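Long-range contacts in BH0493 protein (Bacillus halodurans C-125, PDB 2QEE), which binds zinc and is probably a metal-dependent hydrolase of the amidohydrolase superfamily, its natural substrate not established here: residues C[14-19]-C[374-379]; C[175-180]-C[222-227]; C[261-266]-C[274-279]. One frame throughout, in Å; residues are numbered along the deposited sequence. Where two conformers were deposited one is given.

The three contacts illustrate how the barrel-like fold expected of an amidohydrolase is tied together at very different sequence separations. Interaction 1 joins helix 8-21 near the N-terminus to helix 363-388 near the C-terminus, so the stretches making interactions 2 and 3 fall, one after the other, in the chain between its two halves. Its centre lies about 36 Å from that of interaction 2, on the other side of the chain's centre, and about 32 Å from that of interaction 3. Interactions 2 and 3 are neighbours, their centres about 14 Å apart: strands 222-226 and 257-264 adjoin in one sheet, with Leu226 packing on Ile261. Both approach the zinc site, while interaction 1 lies away from it.

Interaction 1. Residues C[14-19]-C[374-379]; sequences KVKNAV and IIAEVL
Segments 14-19 of helix 8-21 and 374-379 of helix 363-388 run roughly antiparallel, their directions 140° apart and their axes 9.3 Å apart at closest approach, with Lys16 and Ala376 as the nearest pair of CA atoms, 5.7 Å from one another. The small side chain of Ala376 lets the first helix come this near: the CB of Ala376 meets CG2 of Val19 at 4.2 Å, while the aliphatic CG of Lys16 brushes CB of Ala376 from the exposed margin. Val15 and Val19, one helical turn apart, both direct a branch across the gap. With CG1 of Val15 opposite its own backbone N (chi1 172°), that methyl reaches CB of Leu379 at 3.8 Å and lies equally near the carbonyl O of Ala376. The two valines thereby join the first helix of the chain to the long helix 363-388. On that helix Leu379 also touches Met344 of helix 333-347, and Ile375 reaches Phe406 of helix 395-414. The side chain of Leu379 crosses each valine at a slant. Val19 uses its other kind of branch, CG2, which lies beside the backbone N and touches the terminal methyl CD1 of Leu379 at 4.0 Å.

Interaction 2. Residues C[175-180]-C[222-227]; sequences PLLNEY and MAVSLP
Asn178 and Leu177, consecutive residues at the end of helix 174-178, approach strand 222-226 in different ways, one through a polar amide and the other through a methyl. The amide of Asn178 is directed at the strand backbone: ND2 of Asn178 donates to the carbonyl O of Ser225 over 2.9 Å. The N-H...O angle is 154°, and the acceptor lies almost in the amide plane. The nitrogen sits nearly straight beyond the carbonyl, at a C=O...N angle of 175°. Chi1 of -66° sets CG of Asn178 opposite the carbonyl carbon and beside the backbone N, and a small chi2 turns ND2 to the strand. OD1 is held by Arg238 of helix 237-253, so both ends of the amide are engaged and its rotation is fixed. Here the helix following strand 171-172 returns against the neighbouring parallel strand of the barrel-like sheet. The side chain of Ser225, which in one conformer bonds Asp174, lies about 7 Å from the bound zinc. With an alanine here in place of Asn178, the Ser225 carbonyl would probably lose this donor and Arg238 one of its acceptors. Leu177 crosses Val224 obliquely, its CD2 settling 3.8 Å from CB of Val224 and close to both valine methyls. The side chains of Asn178 and Leu226 cross at about a right angle, bringing CD2 of Leu226 near OD1 of Asn178.

Interaction 3. Residues C[261-266]-C[274-279]; sequences IGVKKR and AGDFVG
Gly275 opens the contact with its carbonyl O, which lies 3.5 Å from CA of Arg266. Asp276 follows with both carboxylate oxygens at work. OD1 of Asp276 accepts the backbone N of Arg266 on its anti side at 2.8 Å, an almost straight bond of 170°, whereas OD2 of Asp276 takes NZ of Lys265 on its syn side in a salt bridge of 2.8 Å. The lysine can reach it because its chain folds back at chi2 and chi3, both -71°. A water also donates to OD1, so several bonds grip the carboxylate and limit its rotation. At Phe277 the backbone pairs twice with Lys264, N to O and O to N, each 2.8 Å, while NZ of Lys264 goes on to Glu287 of the second subunit. Phe277 and Val278 also pack on Val313 of that subunit. The neighbouring Val278 makes a non-hydrogen-bonded pair with Val263, CA of Val278 lying 3.3 Å from O of Gly262, and Gly279 N closes the series on the same oxygen. This hairpin, linked by residues 267-273, pairs strand 277-278 antiparallel with the end of strand 257-264, in the barrel-like fold expected of an amidohydrolase, with the side chain of Val263 about 9 Å from the bound zinc.

Interaction 1. Residues C[14-19]-C[374-379]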
loop_
_atom_site.group_PDB
_atom_site.type_symbol
_atom_site.label_atom_id
_atom_site.label_comp_id
_atom_site.label_asym_id
_atom_site.label_seq_id
_atom_site.Cartn_x
_atom_site.Cartn_y
_atom_site.Cartn_z
ATOM N N LYS C 14 29.510 9.815 0.986
ATOM C CA LYS C 14 29.425 11.046 0.246
ATOM C C LYS C 14 27.976 11.541 0.122
ATOM O O LYS C 14 27.683 12.777 0.178
ATOM C CB LYS C 14 30.125 10.876 -1.102
ATOM C CG LYS C 14 31.657 10.810 -0.828
ATOM C CD LYS C 14 32.513 11.188 -2.017
ATOM C CE LYS C 14 34.040 11.085 -1.699
ATOM N NZ LYS C 14 34.371 11.236 -0.271
ATOM N N VAL C 15 27.072 10.580 -0.053
ATOM C CA VAL C 15 25.642 10.950 -0.121
ATOM C C VAL C 15 25.202 11.489 1.219
ATOM O O VAL C 15 24.536 12.536 1.261
ATOM C CB VAL C 15 24.694 9.789 -0.595
ATOM C CG1 VAL C 15 23.183 10.206 -0.446
ATOM C CG2 VAL C 15 24.999 9.422 -2.067
ATOM N N LYS C 16 25.505 10.762 2.299
ATOM C CA LYS C 16 25.126 11.233 3.642
ATOM C C LYS C 16 25.699 12.632 3.918
ATOM O O LYS C 16 24.986 13.520 4.432
ATOM C CB LYS C 16 25.570 10.245 4.697
ATOM C CG LYS C 16 24.745 9.023 4.692
ATOM C CD LYS C 16 25.418 7.957 5.561
ATOM C CE LYS C 16 24.797 6.603 5.252
ATOM N NZ LYS C 16 25.208 5.478 6.146
ATOM N N ASN C 17 26.964 12.853 3.574
ATOM C CA ASN C 17 27.527 14.181 3.766
ATOM C C ASN C 17 26.823 15.251 2.924
ATOM O O ASN C 17 26.544 16.346 3.455
ATOM C CB ASN C 17 29.030 14.193 3.436
ATOM C CG ASN C 17 29.867 13.403 4.425
ATOM O OD1 ASN C 17 31.015 13.042 4.104
ATOM N ND2 ASN C 17 29.354 13.174 5.635
ATOM N N ALA C 18 26.583 14.994 1.642
ATOM C CA ALA C 18 25.902 15.940 0.773
ATOM C C ALA C 18 24.499 16.297 1.353
ATOM O O ALA C 18 24.113 17.499 1.435
ATOM C CB ALA C 18 25.773 15.365 -0.598
ATOM N N VAL C 19 23.756 15.263 1.774
ATOM C CA VAL C 19 22.383 15.458 2.310
ATOM C C VAL C 19 22.425 16.268 3.590
ATOM O O VAL C 19 21.696 17.274 3.738
ATOM C CB VAL C 19 21.719 14.093 2.533
ATOM C CG1 VAL C 19 20.415 14.278 3.278
ATOM C CG2 VAL C 19 21.311 13.514 1.167
ATOM N N ILE C 374 16.408 8.871 5.833
ATOM C CA ILE C 374 15.632 8.060 4.897
ATOM C C ILE C 374 15.916 8.444 3.451
ATOM O O ILE C 374 16.161 7.588 2.594
ATOM C CB ILE C 374 14.099 8.099 5.194
ATOM C CG1 ILE C 374 13.850 7.582 6.606
ATOM C CG2 ILE C 374 13.354 7.286 4.109
ATOM C CD1 ILE C 374 12.376 7.789 7.062
ATOM N N ILE C 375 15.830 9.736 3.166
ATOM C CA ILE C 375 16.116 10.200 1.793
ATOM C C ILE C 375 17.557 9.823 1.352
ATOM O O ILE C 375 17.754 9.366 0.185
ATOM C CB ILE C 375 15.862 11.724 1.707
ATOM C CG1 ILE C 375 14.350 12.004 1.930
ATOM C CG2 ILE C 375 16.317 12.233 0.315
ATOM C CD1 ILE C 375 14.157 13.530 2.088
ATOM N N ALA C 376 18.528 9.923 2.261
ATOM C CA ALA C 376 19.912 9.509 1.970
ATOM C C ALA C 376 19.962 7.991 1.605
ATOM O O ALA C 376 20.606 7.628 0.592
ATOM C CB ALA C 376 20.832 9.816 3.134
ATOM N N GLU C 377 19.232 7.164 2.342
ATOM C CA GLU C 377 19.206 5.705 2.064
ATOM C C GLU C 377 18.649 5.464 0.666
ATOM O O GLU C 377 19.169 4.627 -0.114
ATOM C CB GLU C 377 18.349 4.988 3.086
ATOM C CG GLU C 377 18.906 4.985 4.513
ATOM C CD GLU C 377 17.833 4.568 5.562
ATOM O OE1 GLU C 377 18.161 4.500 6.773
ATOM O OE2 GLU C 377 16.636 4.329 5.202
ATOM N N VAL C 378 17.566 6.166 0.312
ATOM C CA VAL C 378 16.980 5.989 -1.018
ATOM C C VAL C 378 17.958 6.392 -2.111
ATOM O O VAL C 378 18.230 5.648 -3.082
ATOM C CB VAL C 378 15.644 6.778 -1.134
ATOM C CG1 VAL C 378 15.109 6.676 -2.537
ATOM C CG2 VAL C 378 14.624 6.220 -0.063
ATOM N N LEU C 379 18.578 7.565 -1.934
ATOM C CA LEU C 379 19.579 8.020 -2.927
ATOM C C LEU C 379 20.764 7.040 -3.103
ATOM O O LEU C 379 21.182 6.746 -4.223
ATOM C CB LEU C 379 20.111 9.417 -2.502
ATOM C CG LEU C 379 19.137 10.577 -2.775
ATOM C CD1 LEU C 379 19.735 11.790 -2.039
ATOM C CD2 LEU C 379 19.025 10.828 -4.312
#

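Interaction 2. Residues C[175-180]-C[222-227]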
loop_
_atom_site.group_PDB
_atom_site.type_symbol
_atom_site.label_atom_id
_atom_site.label_comp_id
_atom_site.label_asym_id
_atom_site.label_seq_id
_atom_site.Cartn_x
_atom_site.Cartn_y
_atom_site.Cartn_z
ATOM N N PRO C 175 -10.425 29.601 4.945
ATOM C CA PRO C 175 -11.696 30.233 5.366
ATOM C C PRO C 175 -12.451 30.795 4.193
ATOM O O PRO C 175 -13.707 30.716 4.160
ATOM C CB PRO C 175 -11.232 31.342 6.315
ATOM C CG PRO C 175 -9.893 30.791 6.903
ATOM C CD PRO C 175 -9.265 30.233 5.612
ATOM N N LEU C 176 -11.732 31.357 3.230
ATOM C CA LEU C 176 -12.343 31.837 2.003
ATOM C C LEU C 176 -12.912 30.757 1.091
ATOM O O LEU C 176 -14.032 30.861 0.623
ATOM C CB LEU C 176 -11.391 32.736 1.225
ATOM C CG LEU C 176 -11.870 33.225 -0.138
ATOM C CD1 LEU C 176 -12.926 34.350 0.131
ATOM C CD2 LEU C 176 -10.717 33.815 -0.987
ATOM N N LEU C 177 -12.122 29.732 0.806
ATOM C CA LEU C 177 -12.614 28.716 -0.111
ATOM C C LEU C 177 -13.607 27.745 0.521
ATOM O O LEU C 177 -14.520 27.321 -0.166
ATOM C CB LEU C 177 -11.428 27.909 -0.710
ATOM C CG LEU C 177 -10.677 28.544 -1.880
ATOM C CD1 LEU C 177 -10.410 29.969 -1.630
ATOM C CD2 LEU C 177 -9.345 27.831 -2.098
ATOM N N ASN C 178 -13.375 27.375 1.787
ATOM C CA ASN C 178 -14.097 26.283 2.455
ATOM C C ASN C 178 -15.245 26.784 3.319
ATOM O O ASN C 178 -16.139 26.003 3.645
ATOM C CB ASN C 178 -13.168 25.478 3.358
ATOM C CG ASN C 178 -12.110 24.725 2.558
ATOM O OD1 ASN C 178 -12.246 24.598 1.337
ATOM N ND2 ASN C 178 -11.025 24.314 3.233
ATOM N N GLU C 179 -15.198 28.050 3.715
ATOM C CA GLU C 179 -16.220 28.602 4.644
ATOM C C GLU C 179 -16.783 29.930 4.146
ATOM O O GLU C 179 -17.052 30.847 4.964
ATOM C CB GLU C 179 -15.607 28.765 6.026
ATOM C CG GLU C 179 -15.303 27.435 6.679
ATOM C CD GLU C 179 -14.538 27.611 7.941
ATOM O OE1 GLU C 179 -15.135 27.354 9.016
ATOM O OE2 GLU C 179 -13.359 28.023 7.864
ATOM N N TYR C 180 -16.982 30.025 2.819
ATOM C CA TYR C 180 -17.357 31.319 2.219
ATOM C C TYR C 180 -18.678 31.865 2.807
ATOM O O TYR C 180 -18.832 33.090 2.934
ATOM C CB TYR C 180 -17.485 31.234 0.720
ATOM C CG TYR C 180 -17.733 32.562 0.042
ATOM C CD1 TYR C 180 -16.737 33.550 0.012
ATOM C CD2 TYR C 180 -18.960 32.842 -0.548
ATOM C CE1 TYR C 180 -16.945 34.739 -0.599
ATOM C CE2 TYR C 180 -19.181 34.065 -1.196
ATOM C CZ TYR C 180 -18.173 35.016 -1.183
ATOM O OH TYR C 180 -18.349 36.215 -1.822
ATOM N N MET C 222 -0.296 30.352 -2.983
ATOM C CA MET C 222 -1.573 30.372 -2.250
ATOM C C MET C 222 -1.960 28.921 -1.942
ATOM O O MET C 222 -1.786 28.049 -2.805
ATOM C CB MET C 222 -2.656 30.972 -3.149
ATOM C CG MET C 222 -2.399 32.502 -3.395
ATOM S SD MET C 222 -3.712 33.256 -4.424
ATOM C CE MET C 222 -3.210 32.790 -6.092
ATOM N N ALA C 223 -2.507 28.665 -0.763
ATOM C CA ALA C 223 -2.704 27.261 -0.361
ATOM C C ALA C 223 -4.094 27.043 0.208
ATOM O O ALA C 223 -4.689 27.968 0.820
ATOM C CB ALA C 223 -1.707 26.907 0.685
ATOM N N VAL C 224 -4.532 25.783 0.149
ATOM C CA VAL C 224 -5.789 25.371 0.815
ATOM C C VAL C 224 -5.666 23.895 1.166
ATOM O O VAL C 224 -4.908 23.183 0.482
ATOM C CB VAL C 224 -6.992 25.645 -0.085
ATOM C CG1 VAL C 224 -6.978 24.764 -1.390
ATOM C CG2 VAL C 224 -8.312 25.439 0.699
ATOM N N SER C 225 -6.319 23.501 2.260
ATOM C CA SER C 225 -6.489 22.088 2.596
ATOM C C SER C 225 -7.913 21.689 2.282
ATOM O O SER C 225 -8.882 22.482 2.499
ATOM C CB SER C 225 -6.135 21.779 4.050
ATOM O OG SER C 225 -7.046 22.373 4.961
ATOM N N LEU C 226 -8.059 20.464 1.798
ATOM C CA LEU C 226 -9.287 20.047 1.125
ATOM C C LEU C 226 -9.668 18.627 1.549
ATOM O O LEU C 226 -8.795 17.826 1.916
ATOM C CB LEU C 226 -9.083 20.089 -0.370
ATOM C CG LEU C 226 -8.715 21.428 -0.988
ATOM C CD1 LEU C 226 -8.278 21.096 -2.390
ATOM C CD2 LEU C 226 -10.023 22.290 -1.006
ATOM N N PRO C 227 -10.971 18.345 1.601
ATOM C CA PRO C 227 -11.506 17.071 2.125
ATOM C C PRO C 227 -11.340 15.946 1.128
ATOM O O PRO C 227 -11.104 16.200 -0.044
ATOM C CB PRO C 227 -13.030 17.391 2.309
ATOM C CG PRO C 227 -13.319 18.401 1.267
ATOM C CD PRO C 227 -12.060 19.303 1.266
#

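Interaction 3. Residues C[261-266]-C[274-279]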
loop_
_atom_site.group_PDB
_atom_site.type_symbol
_atom_site.label_atom_id
_atom_site.label_comp_id
_atom_site.label_asym_id
_atom_site.label_seq_id
_atom_site.Cartn_x
_atom_site.Cartn_y
_atom_site.Cartn_z
ATOM N N ILE C 261 -4.683 17.690 0.091
ATOM C CA ILE C 261 -5.974 17.077 -0.093
ATOM C C ILE C 261 -6.086 15.814 0.795
ATOM O O ILE C 261 -5.172 14.996 0.821
ATOM C CB ILE C 261 -6.152 16.674 -1.557
ATOM C CG1 ILE C 261 -6.199 17.927 -2.473
ATOM C CG2 ILE C 261 -7.464 15.834 -1.718
ATOM C CD1 ILE C 261 -5.924 17.617 -3.980
ATOM N N GLY C 262 -7.217 15.646 1.489
ATOM C CA GLY C 262 -7.506 14.339 2.125
ATOM C C GLY C 262 -7.839 14.423 3.611
ATOM O O GLY C 262 -8.119 13.387 4.231
ATOM N N VAL C 263 -7.904 15.637 4.161
ATOM C CA VAL C 263 -8.148 15.804 5.603
ATOM C C VAL C 263 -9.658 15.872 5.840
ATOM O O VAL C 263 -10.365 16.636 5.169
ATOM C CB VAL C 263 -7.423 17.055 6.201
ATOM C CG1 VAL C 263 -7.862 18.371 5.523
ATOM C CG2 VAL C 263 -7.646 17.100 7.687
ATOM N N LYS C 264 -10.133 15.013 6.721
ATOM C CA LYS C 264 -11.540 15.042 7.152
ATOM C C LYS C 264 -11.583 15.757 8.528
ATOM O O LYS C 264 -11.166 15.223 9.555
ATOM C CB LYS C 264 -12.084 13.599 7.213
ATOM C CG LYS C 264 -13.551 13.553 7.711
ATOM C CD LYS C 264 -14.186 12.163 7.402
ATOM C CE LYS C 264 -15.703 12.226 7.616
ATOM N NZ LYS C 264 -16.324 10.875 7.708
ATOM N N LYS C 265 -12.089 16.991 8.554
ATOM C CA LYS C 265 -11.992 17.806 9.773
ATOM C C LYS C 265 -12.884 17.392 10.937
ATOM O O LYS C 265 -14.039 16.999 10.744
ATOM C CB LYS C 265 -12.286 19.286 9.477
ATOM C CG LYS C 265 -11.409 19.958 8.406
ATOM C CD LYS C 265 -9.983 20.188 8.831
ATOM C CE LYS C 265 -9.854 21.276 9.869
ATOM N NZ LYS C 265 -8.450 21.335 10.440
ATOM N N ARG C 266 -12.350 17.503 12.142
ATOM C CA ARG C 266 -13.166 17.433 13.363
ATOM C C ARG C 266 -14.034 16.174 13.471
ATOM O O ARG C 266 -15.252 16.251 13.800
ATOM C CB ARG C 266 -14.045 18.690 13.464
ATOM C CG ARG C 266 -13.241 19.987 13.576
ATOM C CD ARG C 266 -14.208 21.204 13.502
ATOM N NE ARG C 266 -14.902 21.266 12.209
ATOM C CZ ARG C 266 -14.423 21.879 11.124
ATOM N NH1 ARG C 266 -13.250 22.511 11.156
ATOM N NH2 ARG C 266 -15.127 21.858 10.000
ATOM N N ALA C 274 -6.040 17.860 17.228
ATOM C CA ALA C 274 -5.828 16.388 17.206
ATOM C C ALA C 274 -7.079 15.591 16.731
ATOM O O ALA C 274 -7.110 14.349 16.818
ATOM C CB ALA C 274 -5.406 15.899 18.621
ATOM N N GLY C 275 -8.145 16.282 16.320
ATOM C CA GLY C 275 -9.392 15.542 15.996
ATOM C C GLY C 275 -9.672 15.329 14.507
ATOM O O GLY C 275 -10.798 14.961 14.135
ATOM N N ASP C 276 -8.657 15.550 13.656
ATOM C CA ASP C 276 -8.872 15.463 12.197
ATOM C C ASP C 276 -8.474 14.079 11.690
ATOM O O ASP C 276 -7.537 13.476 12.230
ATOM C CB ASP C 276 -8.021 16.510 11.494
ATOM C CG ASP C 276 -8.485 17.956 11.781
ATOM O OD1 ASP C 276 -9.620 18.189 12.266
ATOM O OD2 ASP C 276 -7.716 18.865 11.426
ATOM N N PHE C 277 -9.195 13.588 10.682
ATOM C CA PHE C 277 -9.027 12.249 10.170
ATOM C C PHE C 277 -8.625 12.350 8.686
ATOM O O PHE C 277 -8.256 13.467 8.178
ATOM C CB PHE C 277 -10.349 11.473 10.457
ATOM C CG PHE C 277 -10.345 9.975 10.098
ATOM C CD1 PHE C 277 -9.263 9.122 10.350
ATOM C CD2 PHE C 277 -11.500 9.409 9.535
ATOM C CE1 PHE C 277 -9.344 7.721 10.045
ATOM C CE2 PHE C 277 -11.580 8.010 9.262
ATOM C CZ PHE C 277 -10.461 7.198 9.464
ATOM N N VAL C 278 -8.616 11.205 8.024
ATOM C CA VAL C 278 -8.147 11.093 6.644
ATOM C C VAL C 278 -9.126 10.290 5.768
ATOM O O VAL C 278 -9.828 9.374 6.271
ATOM C CB VAL C 278 -6.756 10.381 6.680
ATOM C CG1 VAL C 278 -6.853 8.951 7.250
ATOM C CG2 VAL C 278 -6.094 10.371 5.233
ATOM N N GLY C 279 -9.165 10.576 4.461
ATOM C CA GLY C 279 -9.916 9.723 3.520
ATOM C C GLY C 279 -9.186 9.767 2.190
ATOM O O GLY C 279 -8.526 10.777 1.883
HETATM O O HOH W 1 -9.353 20.542 13.709
#